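Local coordinates for putative uncharacterized protein (Xanthomonas oryzae pv. oryzae, PDB 4KL0), which binds calcium and probably hydrolyses the N-glycosidic bond of nucleosides, at residues Pro36-Lys50 and Arg76-Leu89. Sequence-based numbering, arbitrary orientation.
With CA (calcium ion), chain B.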
# COMPACT_ATOMS: atom_id res chain seq x y z
N PRO A 36 -7.78 -3.10 -1.66
CA PRO A 36 -7.30 -3.54 -3.00
C PRO A 36 -8.40 -3.52 -4.09
O PRO A 36 -9.64 -3.49 -3.84
CB PRO A 36 -6.88 -4.99 -2.74
CG PRO A 36 -7.81 -5.47 -1.60
CD PRO A 36 -7.84 -4.21 -0.69
N ASN A 37 -7.88 -3.56 -5.31
CA ASN A 37 -8.71 -3.69 -6.54
C ASN A 37 -9.50 -2.44 -6.93
O ASN A 37 -10.50 -2.55 -7.64
CB ASN A 37 -9.57 -4.93 -6.51
CG ASN A 37 -9.90 -5.42 -7.91
OD1 ASN A 37 -9.01 -5.42 -8.78
ND2 ASN A 37 -11.17 -5.80 -8.16
N LYS A 38 -9.07 -1.27 -6.48
CA LYS A 38 -9.52 -0.06 -7.19
C LYS A 38 -8.37 0.54 -8.00
O LYS A 38 -8.56 1.44 -8.83
CB LYS A 38 -10.20 0.98 -6.27
CG LYS A 38 -9.51 1.36 -4.96
CD LYS A 38 -8.41 2.43 -5.15
CE LYS A 38 -7.84 2.90 -3.76
NZ LYS A 38 -6.74 3.89 -4.01
N ASP A 39 -7.18 -0.01 -7.79
CA ASP A 39 -5.98 0.36 -8.57
C ASP A 39 -4.97 -0.78 -8.36
O ASP A 39 -5.26 -1.72 -7.64
CB ASP A 39 -5.46 1.74 -8.16
CG ASP A 39 -5.04 1.85 -6.68
OD1 ASP A 39 -4.63 0.85 -6.05
OD2 ASP A 39 -5.13 3.02 -6.18
N PRO A 40 -3.77 -0.74 -8.97
CA PRO A 40 -2.85 -1.86 -8.75
C PRO A 40 -2.09 -1.87 -7.45
O PRO A 40 -1.55 -2.92 -7.09
CB PRO A 40 -1.78 -1.68 -9.87
CG PRO A 40 -2.32 -0.57 -10.79
CD PRO A 40 -3.27 0.24 -9.96
N ASP A 41 -2.06 -0.75 -6.75
CA ASP A 41 -1.06 -0.50 -5.69
C ASP A 41 -1.06 -1.52 -4.57
O ASP A 41 0.00 -1.98 -4.14
CB ASP A 41 -1.39 0.80 -5.03
CG ASP A 41 -0.82 1.93 -5.74
OD1 ASP A 41 -1.38 2.30 -6.83
OD2 ASP A 41 0.16 2.47 -5.18
N ASP A 42 -2.24 -1.82 -4.01
CA ASP A 42 -2.26 -2.71 -2.86
C ASP A 42 -1.77 -4.08 -3.24
O ASP A 42 -1.06 -4.73 -2.45
CB ASP A 42 -3.68 -2.75 -2.23
CG ASP A 42 -4.15 -1.37 -1.79
OD1 ASP A 42 -4.19 -1.17 -0.57
OD2 ASP A 42 -4.47 -0.49 -2.67
N VAL A 43 -2.17 -4.56 -4.43
CA VAL A 43 -1.75 -5.91 -4.82
C VAL A 43 -0.27 -5.99 -5.17
O VAL A 43 0.35 -7.01 -4.87
CB VAL A 43 -2.66 -6.45 -5.92
CG1 VAL A 43 -2.08 -7.78 -6.50
CG2 VAL A 43 -4.05 -6.69 -5.27
N VAL A 44 0.32 -4.91 -5.72
CA VAL A 44 1.77 -4.88 -5.85
C VAL A 44 2.41 -4.97 -4.45
O VAL A 44 3.42 -5.69 -4.27
CB VAL A 44 2.27 -3.58 -6.56
CG1 VAL A 44 3.82 -3.67 -6.70
CG2 VAL A 44 1.59 -3.49 -7.96
N THR A 45 1.79 -4.32 -3.46
CA THR A 45 2.34 -4.38 -2.10
C THR A 45 2.28 -5.81 -1.56
O THR A 45 3.23 -6.27 -0.90
CB THR A 45 1.55 -3.45 -1.16
OG1 THR A 45 1.48 -2.16 -1.75
CG2 THR A 45 2.22 -3.35 0.21
N TYR A 46 1.18 -6.54 -1.80
CA TYR A 46 1.07 -7.91 -1.31
C TYR A 46 2.18 -8.75 -1.97
O TYR A 46 2.80 -9.63 -1.34
CB TYR A 46 -0.27 -8.56 -1.68
CG TYR A 46 -1.52 -7.83 -1.24
CD1 TYR A 46 -1.47 -6.86 -0.23
CD2 TYR A 46 -2.73 -8.09 -1.82
CE1 TYR A 46 -2.62 -6.15 0.14
CE2 TYR A 46 -3.87 -7.43 -1.44
CZ TYR A 46 -3.83 -6.46 -0.46
OH TYR A 46 -4.99 -5.79 -0.18
N THR A 47 2.41 -8.47 -3.28
CA THR A 47 3.42 -9.22 -4.06
C THR A 47 4.84 -8.98 -3.52
O THR A 47 5.56 -9.95 -3.24
CB THR A 47 3.34 -8.86 -5.52
OG1 THR A 47 2.02 -9.17 -5.98
CG2 THR A 47 4.31 -9.69 -6.37
N ILE A 48 5.25 -7.72 -3.35
CA ILE A 48 6.54 -7.54 -2.71
C ILE A 48 6.62 -8.02 -1.27
O ILE A 48 7.69 -8.45 -0.85
CB ILE A 48 7.11 -6.15 -2.80
CG1 ILE A 48 6.32 -5.15 -1.99
CG2 ILE A 48 7.17 -5.68 -4.30
CD1 ILE A 48 7.08 -3.84 -1.75
N ALA A 49 5.51 -7.99 -0.52
CA ALA A 49 5.50 -8.55 0.83
C ALA A 49 5.79 -10.05 0.80
O ALA A 49 6.43 -10.55 1.72
CB ALA A 49 4.19 -8.30 1.55
N LYS A 50 5.31 -10.76 -0.22
CA LYS A 50 5.63 -12.19 -0.30
C LYS A 50 7.12 -12.43 -0.30
O LYS A 50 7.60 -13.30 0.44
CB LYS A 50 5.01 -12.83 -1.54
CG LYS A 50 5.60 -14.15 -1.94
CD LYS A 50 5.42 -15.20 -0.86
CE LYS A 50 6.14 -16.48 -1.34
NZ LYS A 50 5.87 -16.74 -2.82
N ARG A 76 -13.48 -7.03 -1.68
CA ARG A 76 -12.07 -6.69 -1.63
C ARG A 76 -11.30 -7.68 -0.78
O ARG A 76 -10.21 -8.08 -1.18
CB ARG A 76 -11.87 -5.26 -1.13
CG ARG A 76 -12.46 -4.20 -1.99
CD ARG A 76 -11.99 -2.79 -1.51
NE ARG A 76 -12.87 -1.74 -2.02
CZ ARG A 76 -12.93 -1.34 -3.28
NH1 ARG A 76 -12.12 -1.91 -4.24
NH2 ARG A 76 -13.78 -0.37 -3.62
N ALA A 77 -11.86 -8.10 0.36
CA ALA A 77 -11.18 -9.02 1.23
C ALA A 77 -11.03 -10.40 0.56
O ALA A 77 -10.01 -11.03 0.67
CB ALA A 77 -11.96 -9.17 2.57
N GLN A 78 -12.06 -10.85 -0.13
CA GLN A 78 -12.00 -12.07 -0.89
C GLN A 78 -10.94 -11.97 -1.96
O GLN A 78 -10.22 -12.94 -2.20
CB GLN A 78 -13.33 -12.38 -1.53
CG GLN A 78 -14.41 -12.81 -0.47
CD GLN A 78 -15.76 -12.97 -1.12
OE1 GLN A 78 -15.86 -13.59 -2.18
NE2 GLN A 78 -16.80 -12.39 -0.52
N LEU A 79 -10.83 -10.83 -2.64
CA LEU A 79 -9.73 -10.69 -3.59
C LEU A 79 -8.33 -10.72 -2.94
O LEU A 79 -7.43 -11.35 -3.46
CB LEU A 79 -9.92 -9.41 -4.41
CG LEU A 79 -8.82 -9.03 -5.37
CD1 LEU A 79 -9.45 -8.29 -6.45
CD2 LEU A 79 -7.76 -8.15 -4.68
N ALA A 80 -8.15 -10.02 -1.83
CA ALA A 80 -6.89 -10.06 -1.14
C ALA A 80 -6.53 -11.49 -0.77
O ALA A 80 -5.41 -11.93 -1.01
CB ALA A 80 -6.87 -9.15 0.09
N LYS A 81 -7.50 -12.21 -0.22
CA LYS A 81 -7.20 -13.56 0.21
C LYS A 81 -6.90 -14.47 -1.00
O LYS A 81 -5.95 -15.27 -0.96
CB LYS A 81 -8.36 -14.06 1.08
CG LYS A 81 -8.22 -15.53 1.54
CD LYS A 81 -7.11 -15.64 2.55
CE LYS A 81 -7.11 -17.01 3.22
NZ LYS A 81 -5.92 -17.06 4.09
N GLY A 82 -7.65 -14.28 -2.09
CA GLY A 82 -7.30 -14.93 -3.35
C GLY A 82 -5.88 -14.68 -3.85
O GLY A 82 -5.22 -15.59 -4.39
N VAL A 83 -5.40 -13.45 -3.69
CA VAL A 83 -4.04 -13.12 -4.08
C VAL A 83 -3.02 -13.74 -3.13
O VAL A 83 -2.06 -14.38 -3.59
CB VAL A 83 -3.85 -11.60 -4.17
CG1 VAL A 83 -2.34 -11.23 -4.32
CG2 VAL A 83 -4.68 -11.02 -5.33
N PHE A 84 -3.25 -13.65 -1.82
CA PHE A 84 -2.34 -14.34 -0.88
C PHE A 84 -2.23 -15.85 -1.14
O PHE A 84 -1.14 -16.40 -1.10
CB PHE A 84 -2.72 -14.04 0.57
CG PHE A 84 -2.57 -12.60 0.93
CD1 PHE A 84 -1.36 -11.92 0.72
CD2 PHE A 84 -3.63 -11.94 1.50
CE1 PHE A 84 -1.26 -10.54 1.06
CE2 PHE A 84 -3.57 -10.58 1.85
CZ PHE A 84 -2.37 -9.91 1.64
N ASP A 85 -3.37 -16.46 -1.46
CA ASP A 85 -3.39 -17.90 -1.80
C ASP A 85 -2.49 -18.20 -3.02
O ASP A 85 -1.66 -19.14 -3.01
CB ASP A 85 -4.81 -18.33 -2.13
CG ASP A 85 -5.72 -18.43 -0.91
OD1 ASP A 85 -5.25 -18.43 0.27
OD2 ASP A 85 -6.94 -18.53 -1.16
N ARG A 86 -2.59 -17.38 -4.06
CA ARG A 86 -1.79 -17.54 -5.31
C ARG A 86 -0.31 -17.16 -5.15
O ARG A 86 0.54 -17.48 -5.98
CB ARG A 86 -2.44 -16.72 -6.41
CG ARG A 86 -3.79 -17.31 -6.76
CD ARG A 86 -4.56 -16.41 -7.71
NE ARG A 86 -5.81 -17.01 -8.20
CZ ARG A 86 -6.95 -17.09 -7.51
NH1 ARG A 86 -7.04 -16.70 -6.25
NH2 ARG A 86 -8.02 -17.64 -8.09
N LEU A 87 -0.01 -16.42 -4.09
CA LEU A 87 1.38 -16.09 -3.74
C LEU A 87 1.94 -17.09 -2.73
O LEU A 87 3.02 -16.90 -2.22
CB LEU A 87 1.44 -14.68 -3.09
CG LEU A 87 1.10 -13.48 -3.98
CD1 LEU A 87 1.05 -12.22 -3.06
CD2 LEU A 87 2.12 -13.31 -5.13
N ALA A 88 1.21 -18.16 -2.43
CA ALA A 88 1.62 -19.14 -1.41
C ALA A 88 1.96 -18.46 -0.08
O ALA A 88 3.01 -18.69 0.55
CB ALA A 88 2.81 -19.97 -1.89
N LEU A 89 1.06 -17.56 0.32
CA LEU A 89 1.03 -17.05 1.67
C LEU A 89 -0.28 -17.55 2.26
O LEU A 89 -1.23 -16.78 2.51
CB LEU A 89 1.05 -15.54 1.63
CG LEU A 89 2.40 -14.93 1.24
CD1 LEU A 89 2.18 -13.41 0.98
CD2 LEU A 89 3.52 -15.17 2.28
CA CA B . -4.25 1.56 -1.26
O HOH W 1 -5.91 3.55 -1.18
O HOH W 2 -4.14 2.53 -3.54
O HOH W 3 -2.99 3.93 -1.08
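Tyr46 lies at the heart of the apolar contact, its ring wedged against Ala80, Val83 and Phe84. Phe84 CZ sits over one face toward the rim, with the two ring planes inclined at 41°, while Val83 CG1 meets the ring edge 4.0 Å from Tyr46 CD2. With chi1 at -56°, Tyr46 CG stands beside its own backbone N, which brings the opposite ring face over Asp42 O. Leu79 spreads its two methyls: CD2 fits between Pro36 and Val43, and CD1 presses on the Asn37 amide, 3.3 Å from Asn37 CG; that amide is hydrogen-bonded through OD1 to Tyr252 OH and through ND2 to Leu114 O.

Hydrogen bonds close both ends. Arg76 NH1 donates to Pro36 O (3.0 Å), nearly in the guanidinium plane; Leu67 O takes NE and His110 O and Lys112 O take NH2, fixing the group's rotation. Lys50, bent at chi2 and chi4, curls over Leu89 so that NZ reaches Leu87 O (2.9 Å), where a Schellman motif ends the helix.

Asp42 binds calcium through both carboxylate oxygens, with Asp35, Ile151 and Asp318 completing the protein ligands. The helices, crossing at -30°, pack side by side against the Rossmann-like sheet: Phe84 rests on strand 58-65, whereas Val43 and Thr47 face helix 248-269.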